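Local atomic coordinates of aldehyde dehydrogenase family protein (Pseudomonas syringae pv. tomato, PDB entry 6X9L), a protein that oxidises long-chain aliphatic aldehydes with NAD+ as the probable electron acceptor, as a member of the aldehyde dehydrogenase family. Residues A[19-23]-A[24-28]; A[136-140]-A[141-145]; A[340-343]-A[344-348]. The protein carries 1 engineered substitution. All coordinates share one frame; numbering follows the deposited sequence.

Contact 1. Residues A[19-23]-A[24-28]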
ATOM      1  N   PHE A  19       6.463  10.958 -28.625  1.00 40.61           N
ATOM      2  CA  PHE A  19       5.878  10.186 -27.542  1.00 40.92           C
ATOM      3  C   PHE A  19       4.810   9.272 -28.128  1.00 40.57           C
ATOM      4  O   PHE A  19       4.222   9.577 -29.167  1.00 40.88           O
ATOM      5  CB  PHE A  19       5.279  11.103 -26.458  1.00 42.91           C
ATOM      6  CG  PHE A  19       6.287  12.018 -25.801  1.00 43.90           C
ATOM      7  CD1 PHE A  19       7.603  11.611 -25.607  1.00 42.91           C
ATOM      8  CD2 PHE A  19       5.927  13.299 -25.394  1.00 45.68           C
ATOM      9  CE1 PHE A  19       8.534  12.473 -25.011  1.00 43.99           C
ATOM     10  CE2 PHE A  19       6.851  14.159 -24.797  1.00 46.76           C
ATOM     11  CZ  PHE A  19       8.151  13.746 -24.611  1.00 46.26           C
ATOM     12  N   TYR A  20       4.569   8.130 -27.473  1.00 36.71           N
ATOM     13  CA  TYR A  20       3.498   7.227 -27.891  1.00 37.36           C
ATOM     14  C   TYR A  20       2.272   7.480 -27.015  1.00 38.81           C
ATOM     15  O   TYR A  20       2.196   7.027 -25.863  1.00 38.78           O
ATOM     16  CB  TYR A  20       3.928   5.769 -27.841  1.00 36.42           C
ATOM     17  CG  TYR A  20       2.893   4.864 -28.495  1.00 37.72           C
ATOM     18  CD1 TYR A  20       2.839   4.724 -29.875  1.00 38.96           C
ATOM     19  CD2 TYR A  20       1.959   4.174 -27.737  1.00 38.80           C
ATOM     20  CE1 TYR A  20       1.887   3.905 -30.487  1.00 41.75           C
ATOM     21  CE2 TYR A  20       1.007   3.357 -28.333  1.00 41.43           C
ATOM     22  CZ  TYR A  20       0.975   3.220 -29.711  1.00 42.98           C
ATOM     23  OH  TYR A  20       0.031   2.397 -30.302  1.00 46.12           O
ATOM     24  N   ILE A  21       1.305   8.198 -27.583  1.00 41.48           N
ATOM     25  CA  ILE A  21       0.115   8.639 -26.879  1.00 42.98           C
ATOM     26  C   ILE A  21      -1.096   8.295 -27.736  1.00 44.59           C
ATOM     27  O   ILE A  21      -1.184   8.726 -28.891  1.00 45.26           O
ATOM     28  CB  ILE A  21       0.170  10.143 -26.579  1.00 43.60           C
ATOM     29  CG1 ILE A  21       1.360  10.431 -25.672  1.00 42.67           C
ATOM     30  CG2 ILE A  21      -1.137  10.634 -25.952  1.00 45.19           C
ATOM     31  CD1 ILE A  21       1.422  11.844 -25.201  1.00 43.56           C
ATOM     32  N   ASP A  22      -2.007   7.492 -27.183  1.00 54.67           N
ATOM     33  CA  ASP A  22      -3.324   7.266 -27.773  1.00 55.81           C
ATOM     34  C   ASP A  22      -3.232   6.558 -29.125  1.00 55.30           C
ATOM     35  O   ASP A  22      -4.015   6.829 -30.038  1.00 56.60           O
ATOM     36  CB  ASP A  22      -4.082   8.584 -27.902  1.00 57.05           C
ATOM     37  CG  ASP A  22      -5.551   8.388 -28.188  1.00 58.74           C
ATOM     38  OD1 ASP A  22      -6.102   7.327 -27.833  1.00 59.33           O
ATOM     39  OD2 ASP A  22      -6.159   9.306 -28.770  1.00 59.92           O
ATOM     40  N   GLY A  23      -2.267   5.648 -29.257  1.00 52.26           N
ATOM     41  CA  GLY A  23      -2.143   4.820 -30.437  1.00 52.15           C
ATOM     42  C   GLY A  23      -1.268   5.373 -31.540  1.00 51.30           C
ATOM     43  O   GLY A  23      -1.143   4.731 -32.587  1.00 51.47           O
ATOM     44  N   HIS A  24      -0.650   6.532 -31.344  1.00 57.06           N
ATOM     45  CA  HIS A  24       0.148   7.159 -32.384  1.00 56.41           C
ATOM     46  C   HIS A  24       1.373   7.779 -31.738  1.00 55.43           C
ATOM     47  O   HIS A  24       1.408   7.991 -30.527  1.00 55.68           O
ATOM     48  CB  HIS A  24      -0.639   8.243 -33.152  1.00 57.63           C
ATOM     49  CG  HIS A  24      -2.067   7.886 -33.413  1.00 59.26           C
ATOM     50  ND1 HIS A  24      -3.053   8.020 -32.457  1.00 60.53           N
ATOM     51  CD2 HIS A  24      -2.683   7.413 -34.526  1.00 59.92           C
ATOM     52  CE1 HIS A  24      -4.214   7.641 -32.970  1.00 61.69           C
ATOM     53  NE2 HIS A  24      -4.017   7.271 -34.224  1.00 61.52           N
ATOM     54  N   TRP A  25       2.376   8.064 -32.566  1.00 49.02           N
ATOM     55  CA  TRP A  25       3.526   8.875 -32.187  1.00 48.36           C
ATOM     56  C   TRP A  25       3.202  10.337 -32.451  1.00 49.47           C
ATOM     57  O   TRP A  25       2.899  10.717 -33.591  1.00 49.74           O
ATOM     58  CB  TRP A  25       4.762   8.467 -32.980  1.00 46.82           C
ATOM     59  CG  TRP A  25       5.189   7.098 -32.702  1.00 45.94           C
ATOM     60  CD1 TRP A  25       4.924   5.994 -33.443  1.00 45.77           C
ATOM     61  CD2 TRP A  25       5.967   6.663 -31.588  1.00 45.26           C
ATOM     62  NE1 TRP A  25       5.491   4.893 -32.868  1.00 45.08           N
ATOM     63  CE2 TRP A  25       6.136   5.273 -31.720  1.00 44.68           C
ATOM     64  CE3 TRP A  25       6.535   7.316 -30.486  1.00 45.29           C
ATOM     65  CZ2 TRP A  25       6.842   4.511 -30.785  1.00 44.01           C
ATOM     66  CZ3 TRP A  25       7.241   6.556 -29.553  1.00 44.49           C
ATOM     67  CH2 TRP A  25       7.384   5.167 -29.710  1.00 43.80           C
ATOM     68  N   SER A  26       3.268  11.157 -31.411  1.00 52.69           N
ATOM     69  CA  SER A  26       2.928  12.562 -31.531  1.00 53.97           C
ATOM     70  C   SER A  26       4.104  13.422 -31.106  1.00 53.98           C
ATOM     71  O   SER A  26       4.966  12.997 -30.330  1.00 53.48           O
ATOM     72  CB  SER A  26       1.698  12.904 -30.697  1.00 55.47           C
ATOM     73  OG  SER A  26       1.320  11.786 -29.930  1.00 55.40           O
ATOM     74  N   ALA A  27       4.133  14.629 -31.642  1.00 49.64           N
ATOM     75  CA  ALA A  27       5.180  15.570 -31.302  1.00 49.94           C
ATOM     76  C   ALA A  27       5.145  15.857 -29.804  1.00 51.20           C
ATOM     77  O   ALA A  27       4.068  15.891 -29.207  1.00 52.12           O
ATOM     78  CB  ALA A  27       4.999  16.866 -32.102  1.00 50.55           C
ATOM     79  N   PRO A  28       6.294  16.042 -29.162  1.00 49.17           N
ATOM     80  CA  PRO A  28       6.287  16.625 -27.820  1.00 50.80           C
ATOM     81  C   PRO A  28       5.880  18.087 -27.879  1.00 52.04           C
ATOM     82  O   PRO A  28       6.065  18.776 -28.890  1.00 51.63           O
ATOM     83  CB  PRO A  28       7.735  16.474 -27.354  1.00 50.65           C
ATOM     84  CG  PRO A  28       8.510  16.416 -28.613  1.00 49.12           C
ATOM     85  CD  PRO A  28       7.654  15.675 -29.585  1.00 47.84           C
TER
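Y20 and W25 sit across from each other in an antiparallel non-hydrogen-bonded pair and make the tight side of this hairpin. CB of Y20 stands over the six-membered ring of the indole, 3.9 Å from its centroid and 15° off the ring normal, a CH-pi contact. Further along the same indole face, CD1 of Y20 lies 3.8 Å above the W25 plane. With the planes 68° apart, the phenol presents its edge to the indole face, a T-shaped stack. The first torsion of W25 (chi1 -64°) sets CG beside its own backbone N and brings the indole back across the partner strand. Hydrogen-bonded pairs flank the aromatic one: F19 N meets S26 O at 3.1 Å and S26 N returns to F19 O at 2.9 Å, while I21 N meets H24 O at 3.0 Å. Beyond the strand, CB of P28 rests 3.6 Å from CE2 of the F19 ring.

Toward the turn the contact slackens. The closing bond from H24 N to I21 O, 3.3 Å, is weak, and the H24 side chain is solvent-exposed. D22 and G23 both take positive phi, as the central residues of a type I' turn do.

Y20 OH bonds H199 and W25 NE1 bonds Q196, both on helix 188-201, while the backbone of Y20 pairs with L210. The aromatic pair thus joins the two strands through carbon surface, and its hydroxyl and indole N-H probably hold the hairpin against helix 188-201, beside strand 208-210 of the nucleotide-binding domain.

Contact 2. Residues A[136-140]-A[141-145]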
ATOM      1  N   GLN A 136     -14.600 -12.633  -9.585  1.00 51.01           N
ATOM      2  CA  GLN A 136     -15.684 -12.620  -8.619  1.00 51.36           C
ATOM      3  C   GLN A 136     -15.668 -13.893  -7.786  1.00 52.08           C
ATOM      4  O   GLN A 136     -15.348 -14.975  -8.284  1.00 52.35           O
ATOM      5  CB  GLN A 136     -17.033 -12.489  -9.304  1.00 50.99           C
ATOM      6  CG  GLN A 136     -18.195 -12.539  -8.351  1.00 51.36           C
ATOM      7  CD  GLN A 136     -19.500 -12.597  -9.081  1.00 51.24           C
ATOM      8  OE1 GLN A 136     -20.286 -11.641  -9.068  1.00 51.01           O
ATOM      9  NE2 GLN A 136     -19.750 -13.725  -9.738  1.00 51.49           N
ATOM     10  N   THR A 137     -16.033 -13.745  -6.516  1.00 47.93           N
ATOM     11  CA  THR A 137     -16.134 -14.832  -5.546  1.00 48.52           C
ATOM     12  C   THR A 137     -17.384 -14.595  -4.714  1.00 48.69           C
ATOM     13  O   THR A 137     -17.727 -13.446  -4.420  1.00 48.52           O
ATOM     14  CB  THR A 137     -14.905 -14.885  -4.635  1.00 48.76           C
ATOM     15  OG1 THR A 137     -13.751 -15.144  -5.429  1.00 48.85           O
ATOM     16  CG2 THR A 137     -15.036 -15.969  -3.597  1.00 49.25           C
ATOM     17  N   VAL A 138     -18.065 -15.666  -4.332  1.00 58.83           N
ATOM     18  CA  VAL A 138     -19.324 -15.546  -3.617  1.00 59.04           C
ATOM     19  C   VAL A 138     -19.197 -16.343  -2.326  1.00 59.71           C
ATOM     20  O   VAL A 138     -19.029 -17.569  -2.360  1.00 60.10           O
ATOM     21  CB  VAL A 138     -20.506 -16.017  -4.473  1.00 58.96           C
ATOM     22  CG1 VAL A 138     -21.805 -15.900  -3.716  1.00 59.10           C
ATOM     23  CG2 VAL A 138     -20.544 -15.197  -5.770  1.00 58.36           C
ATOM     24  N   GLU A 139     -19.253 -15.642  -1.186  1.00 93.08           N
ATOM     25  CA  GLU A 139     -19.051 -16.221   0.138  1.00 93.62           C
ATOM     26  C   GLU A 139     -20.351 -16.418   0.900  1.00 93.94           C
ATOM     27  O   GLU A 139     -20.309 -16.713   2.097  1.00 94.28           O
ATOM     28  CB  GLU A 139     -18.122 -15.346   0.981  1.00 93.61           C
ATOM     29  CG  GLU A 139     -18.771 -14.027   1.453  1.00 93.47           C
ATOM     30  CD  GLU A 139     -18.083 -13.386   2.676  1.00 93.51           C
ATOM     31  OE1 GLU A 139     -18.442 -13.739   3.826  1.00 93.77           O
ATOM     32  OE2 GLU A 139     -17.192 -12.516   2.490  1.00 93.20           O
ATOM     33  N   GLY A 140     -21.499 -16.251   0.250  1.00 85.59           N
ATOM     34  CA  GLY A 140     -22.774 -16.335   0.933  1.00 85.66           C
ATOM     35  C   GLY A 140     -23.783 -15.395   0.309  1.00 85.25           C
ATOM     36  O   GLY A 140     -24.220 -15.627  -0.824  1.00 85.31           O
ATOM     37  N   GLY A 141     -24.173 -14.344   1.038  1.00 58.36           N
ATOM     38  CA  GLY A 141     -24.858 -13.194   0.488  1.00 57.68           C
ATOM     39  C   GLY A 141     -23.933 -12.064   0.093  1.00 57.01           C
ATOM     40  O   GLY A 141     -24.407 -11.010  -0.338  1.00 56.60           O
ATOM     41  N   THR A 142     -22.616 -12.245   0.238  1.00 50.92           N
ATOM     42  CA  THR A 142     -21.624 -11.234  -0.108  1.00 50.54           C
ATOM     43  C   THR A 142     -20.752 -11.749  -1.238  1.00 50.58           C
ATOM     44  O   THR A 142     -20.318 -12.902  -1.213  1.00 51.07           O
ATOM     45  CB  THR A 142     -20.726 -10.857   1.099  1.00 50.66           C
ATOM     46  OG1 THR A 142     -21.498 -10.157   2.087  1.00 50.61           O
ATOM     47  CG2 THR A 142     -19.552  -9.977   0.655  1.00 50.30           C
ATOM     48  N   ALA A 143     -20.496 -10.899  -2.224  1.00 41.66           N
ATOM     49  CA  ALA A 143     -19.647 -11.237  -3.357  1.00 41.60           C
ATOM     50  C   ALA A 143     -18.453 -10.290  -3.396  1.00 41.38           C
ATOM     51  O   ALA A 143     -18.598  -9.084  -3.172  1.00 41.00           O
ATOM     52  CB  ALA A 143     -20.418 -11.161  -4.690  1.00 41.30           C
ATOM     53  N   ILE A 144     -17.276 -10.853  -3.664  1.00 48.13           N
ATOM     54  CA  ILE A 144     -16.037 -10.101  -3.827  1.00 47.85           C
ATOM     55  C   ILE A 144     -15.756  -9.979  -5.316  1.00 47.57           C
ATOM     56  O   ILE A 144     -15.627 -10.992  -6.015  1.00 47.83           O
ATOM     57  CB  ILE A 144     -14.863 -10.793  -3.126  1.00 48.25           C
ATOM     58  CG1 ILE A 144     -15.278 -11.292  -1.738  1.00 48.58           C
ATOM     59  CG2 ILE A 144     -13.633  -9.880  -3.118  1.00 47.95           C
ATOM     60  CD1 ILE A 144     -15.403 -10.227  -0.708  1.00 48.27           C
ATOM     61  N   GLU A 145     -15.655  -8.755  -5.811  1.00 47.73           N
ATOM     62  CA  GLU A 145     -15.282  -8.525  -7.197  1.00 47.23           C
ATOM     63  C   GLU A 145     -13.954  -7.781  -7.234  1.00 46.89           C
ATOM     64  O   GLU A 145     -13.769  -6.805  -6.513  1.00 46.83           O
ATOM     65  CB  GLU A 145     -16.382  -7.758  -7.930  1.00 46.80           C
ATOM     66  CG  GLU A 145     -17.701  -8.542  -7.979  1.00 47.21           C
ATOM     67  CD  GLU A 145     -18.739  -7.915  -8.899  1.00 46.73           C
ATOM     68  OE1 GLU A 145     -18.396  -6.930  -9.591  1.00 46.17           O
ATOM     69  OE2 GLU A 145     -19.887  -8.412  -8.930  1.00 46.88           O
TER
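Q136 and E145 lie side by side, pointing the same way, their CG atoms 4.0 Å apart. CA of Q136 also gives a CA-H...O contact to I144 O at 3.1 Å. T137 follows with the paired backbone bonds of a hydrogen-bonded antiparallel site: its N donates to I144 O at 2.8 Å, and its O accepts from I144 N at 2.7 Å. At V138 the side chain returns to the Q136 face, where CG2 comes within 4.2 Å of CB of A143; F485 touches Q136, V138 and A143. The two strand axes run at 169°, close to exactly antiparallel, as in a beta hairpin. Backbone bonds from G141, A143 and E145 join it to residues 480-486, a pairing consistent with the oligomerisation arm of aldehyde dehydrogenases. E139 N closes the loop on T142 O at 2.9 Å. In E139, CG sits between the backbone N and the carbonyl carbon (chi1 72°), which brings it beside T142, 3.7 Å from CB of that residue, although this glutamate is poorly ordered. T142 in turn hydrogen-bonds through OG1 to N451 of the second subunit, on which E139 also packs. Last comes G140, whose backbone angles call for glycine and which turns the chain into G141.

Contact 3. Residues A[340-343]-A[344-348]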
ATOM      1  N   HIS A 340      30.789   7.309 -11.571  1.00 42.13           N
ATOM      2  CA  HIS A 340      31.449   8.153 -10.579  1.00 43.54           C
ATOM      3  C   HIS A 340      30.962   7.844  -9.174  1.00 43.17           C
ATOM      4  O   HIS A 340      31.713   7.993  -8.200  1.00 43.64           O
ATOM      5  CB  HIS A 340      31.201   9.623 -10.876  1.00 46.81           C
ATOM      6  CG  HIS A 340      31.851  10.104 -12.125  1.00 48.24           C
ATOM      7  ND1 HIS A 340      33.213  10.051 -12.319  1.00 47.66           N
ATOM      8  CD2 HIS A 340      31.331  10.669 -13.239  1.00 50.60           C
ATOM      9  CE1 HIS A 340      33.506  10.555 -13.503  1.00 49.41           C
ATOM     10  NE2 HIS A 340      32.381  10.942 -14.079  1.00 51.46           N
ATOM     11  N   ARG A 341      29.697   7.464  -9.049  1.00 44.54           N
ATOM     12  CA  ARG A 341      29.167   7.103  -7.745  1.00 44.62           C
ATOM     13  C   ARG A 341      29.880   5.862  -7.211  1.00 42.42           C
ATOM     14  O   ARG A 341      30.426   5.880  -6.102  1.00 43.33           O
ATOM     15  CB  ARG A 341      27.649   6.909  -7.849  1.00 44.60           C
ATOM     16  CG  ARG A 341      26.851   7.906  -7.017  1.00 48.02           C
ATOM     17  CD  ARG A 341      25.633   8.480  -7.738  1.00 48.99           C
ATOM     18  NE  ARG A 341      24.867   7.480  -8.462  1.00 45.85           N
ATOM     19  CZ  ARG A 341      24.002   7.781  -9.425  1.00 45.87           C
ATOM     20  NH1 ARG A 341      23.797   9.048  -9.746  1.00 48.55           N
ATOM     21  NH2 ARG A 341      23.338   6.817 -10.062  1.00 43.50           N
ATOM     22  N   VAL A 342      29.932   4.793  -8.015  1.00 44.24           N
ATOM     23  CA  VAL A 342      30.616   3.561  -7.611  1.00 42.89           C
ATOM     24  C   VAL A 342      32.069   3.848  -7.235  1.00 43.35           C
ATOM     25  O   VAL A 342      32.568   3.401  -6.192  1.00 43.74           O
ATOM     26  CB  VAL A 342      30.526   2.519  -8.737  1.00 41.20           C
ATOM     27  CG1 VAL A 342      31.329   1.302  -8.381  1.00 40.69           C
ATOM     28  CG2 VAL A 342      29.079   2.151  -8.965  1.00 40.90           C
ATOM     29  N   GLN A 343      32.766   4.595  -8.090  1.00 48.42           N
ATOM     30  CA  GLN A 343      34.145   4.987  -7.823  1.00 48.81           C
ATOM     31  C   GLN A 343      34.283   5.662  -6.463  1.00 50.43           C
ATOM     32  O   GLN A 343      35.261   5.438  -5.740  1.00 50.40           O
ATOM     33  CB  GLN A 343      34.626   5.907  -8.942  1.00 49.60           C
ATOM     34  CG  GLN A 343      35.933   5.489  -9.572  1.00 48.83           C
ATOM     35  CD  GLN A 343      35.914   4.103 -10.158  1.00 47.33           C
ATOM     36  OE1 GLN A 343      36.941   3.440 -10.205  1.00 46.88           O
ATOM     37  NE2 GLN A 343      34.756   3.657 -10.614  1.00 47.06           N
ATOM     38  N   ALA A 344      33.306   6.488  -6.090  1.00 35.89           N
ATOM     39  CA  ALA A 344      33.370   7.137  -4.785  1.00 37.90           C
ATOM     40  C   ALA A 344      33.194   6.126  -3.660  1.00 37.68           C
ATOM     41  O   ALA A 344      33.838   6.234  -2.609  1.00 38.82           O
ATOM     42  CB  ALA A 344      32.313   8.234  -4.690  1.00 40.20           C
ATOM     43  N   MET A 345      32.321   5.138  -3.865  1.00 43.48           N
ATOM     44  CA  MET A 345      32.099   4.117  -2.848  1.00 44.12           C
ATOM     45  C   MET A 345      33.340   3.257  -2.647  1.00 43.23           C
ATOM     46  O   MET A 345      33.651   2.871  -1.514  1.00 44.76           O
ATOM     47  CB  MET A 345      30.897   3.248  -3.226  1.00 43.28           C
ATOM     48  CG  MET A 345      29.548   3.951  -3.069  1.00 44.82           C
ATOM     49  SD  MET A 345      29.489   4.970  -1.582  1.00 49.18           S
ATOM     50  CE  MET A 345      29.256   3.788  -0.264  1.00 50.99           C
ATOM     51  N   ILE A 346      34.043   2.925  -3.735  1.00 42.62           N
ATOM     52  CA  ILE A 346      35.283   2.164  -3.615  1.00 42.11           C
ATOM     53  C   ILE A 346      36.302   2.951  -2.804  1.00 43.38           C
ATOM     54  O   ILE A 346      36.899   2.437  -1.849  1.00 44.39           O
ATOM     55  CB  ILE A 346      35.836   1.805  -5.003  1.00 40.16           C
ATOM     56  CG1 ILE A 346      34.849   0.952  -5.783  1.00 39.27           C
ATOM     57  CG2 ILE A 346      37.112   1.052  -4.874  1.00 40.06           C
ATOM     58  CD1 ILE A 346      35.293   0.747  -7.224  1.00 38.12           C
ATOM     59  N   ASN A 347      36.516   4.217  -3.172  1.00 48.22           N
ATOM     60  CA  ASN A 347      37.454   5.040  -2.426  1.00 49.59           C
ATOM     61  C   ASN A 347      37.031   5.196  -0.964  1.00 51.91           C
ATOM     62  O   ASN A 347      37.887   5.253  -0.073  1.00 53.10           O
ATOM     63  CB  ASN A 347      37.603   6.396  -3.117  1.00 50.09           C
ATOM     64  CG  ASN A 347      38.346   6.300  -4.449  1.00 48.57           C
ATOM     65  OD1 ASN A 347      39.418   5.689  -4.544  1.00 47.78           O
ATOM     66  ND2 ASN A 347      37.779   6.905  -5.481  1.00 48.59           N
ATOM     67  N   ALA A 348      35.728   5.257  -0.687  1.00 47.28           N
ATOM     68  CA  ALA A 348      35.284   5.349   0.698  1.00 49.67           C
ATOM     69  C   ALA A 348      35.674   4.102   1.476  1.00 49.96           C
ATOM     70  O   ALA A 348      36.106   4.193   2.634  1.00 51.75           O
ATOM     71  CB  ALA A 348      33.769   5.566   0.758  1.00 50.97           C
TER
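Q343 and N347 meet one helical turn apart through their backbones, N347 N donating to Q343 O at 3.1 Å with an N-H...O angle of 172°. Of the residues here, Q343 has the most surface buried by the contact, and its side chain bends at chi2 (58°) instead of running straight out. That bend accompanies an amide engaged at both ends: OE1 accepts from G362 N, and NE2 makes a weak bond back to F339 O in the preceding turn. N347 ND2 also comes to 2.9 Å from Q343 O, but the angle is too poor for a hydrogen bond.

A344 comes second. Its N reaches back to H340 O at 3.0 Å, the donor tilted out of the carbonyl plane. Its CB lies 3.3 Å from R341 O. The residue is solvent-exposed.

I346 marks the buried flank. CD1 approaches CG1 of V342 at 4.2 Å, two branched side chains one turn apart on the same side of the helix. The same four-residue offset is used by the main chain, I346 N donating to V342 O at 2.9 Å. M345 is buried too; its N bonds R341 O at 3.0 Å, and its side chain leads away to R386, E390 and I392.

The side chain of R341 comes to about 5 Å from the bound NAD, and its NH2 bonds Q338 OE1. In sequence, helix 336-351 falls between strands 296-300 and 355-358, in the part of the chain that forms the seven-stranded mixed sheet. Its i to i+4 main-chain bonds are those of an alpha-helix; with V342 and I346 giving it an apolar buried side, the Q343 amide adds a polar tie to the neighbouring loop.

From the N terminus, contact 1 comes first, a hairpin closed by the two-residue corner between strands 19-21 and 24-26, which it joins to helices 53-71 and 188-201 and to strand 208-210. Contact 2 closes a second hairpin, tying strand 136-138 to the eight-stranded sheet through the long strand 143-155 at the second subunit, consistent with an oligomerisation arm. Contact 3 closes only successive turns of one helix, 336-351, whose R341 side chain comes near NAD. The three follow in series: none encloses, crosses or touches another. The centres of contacts 1 and 2 are about 41 Å apart and those of contacts 2 and 3 about 55 Å, the latter two on opposite sides of the chain's centre.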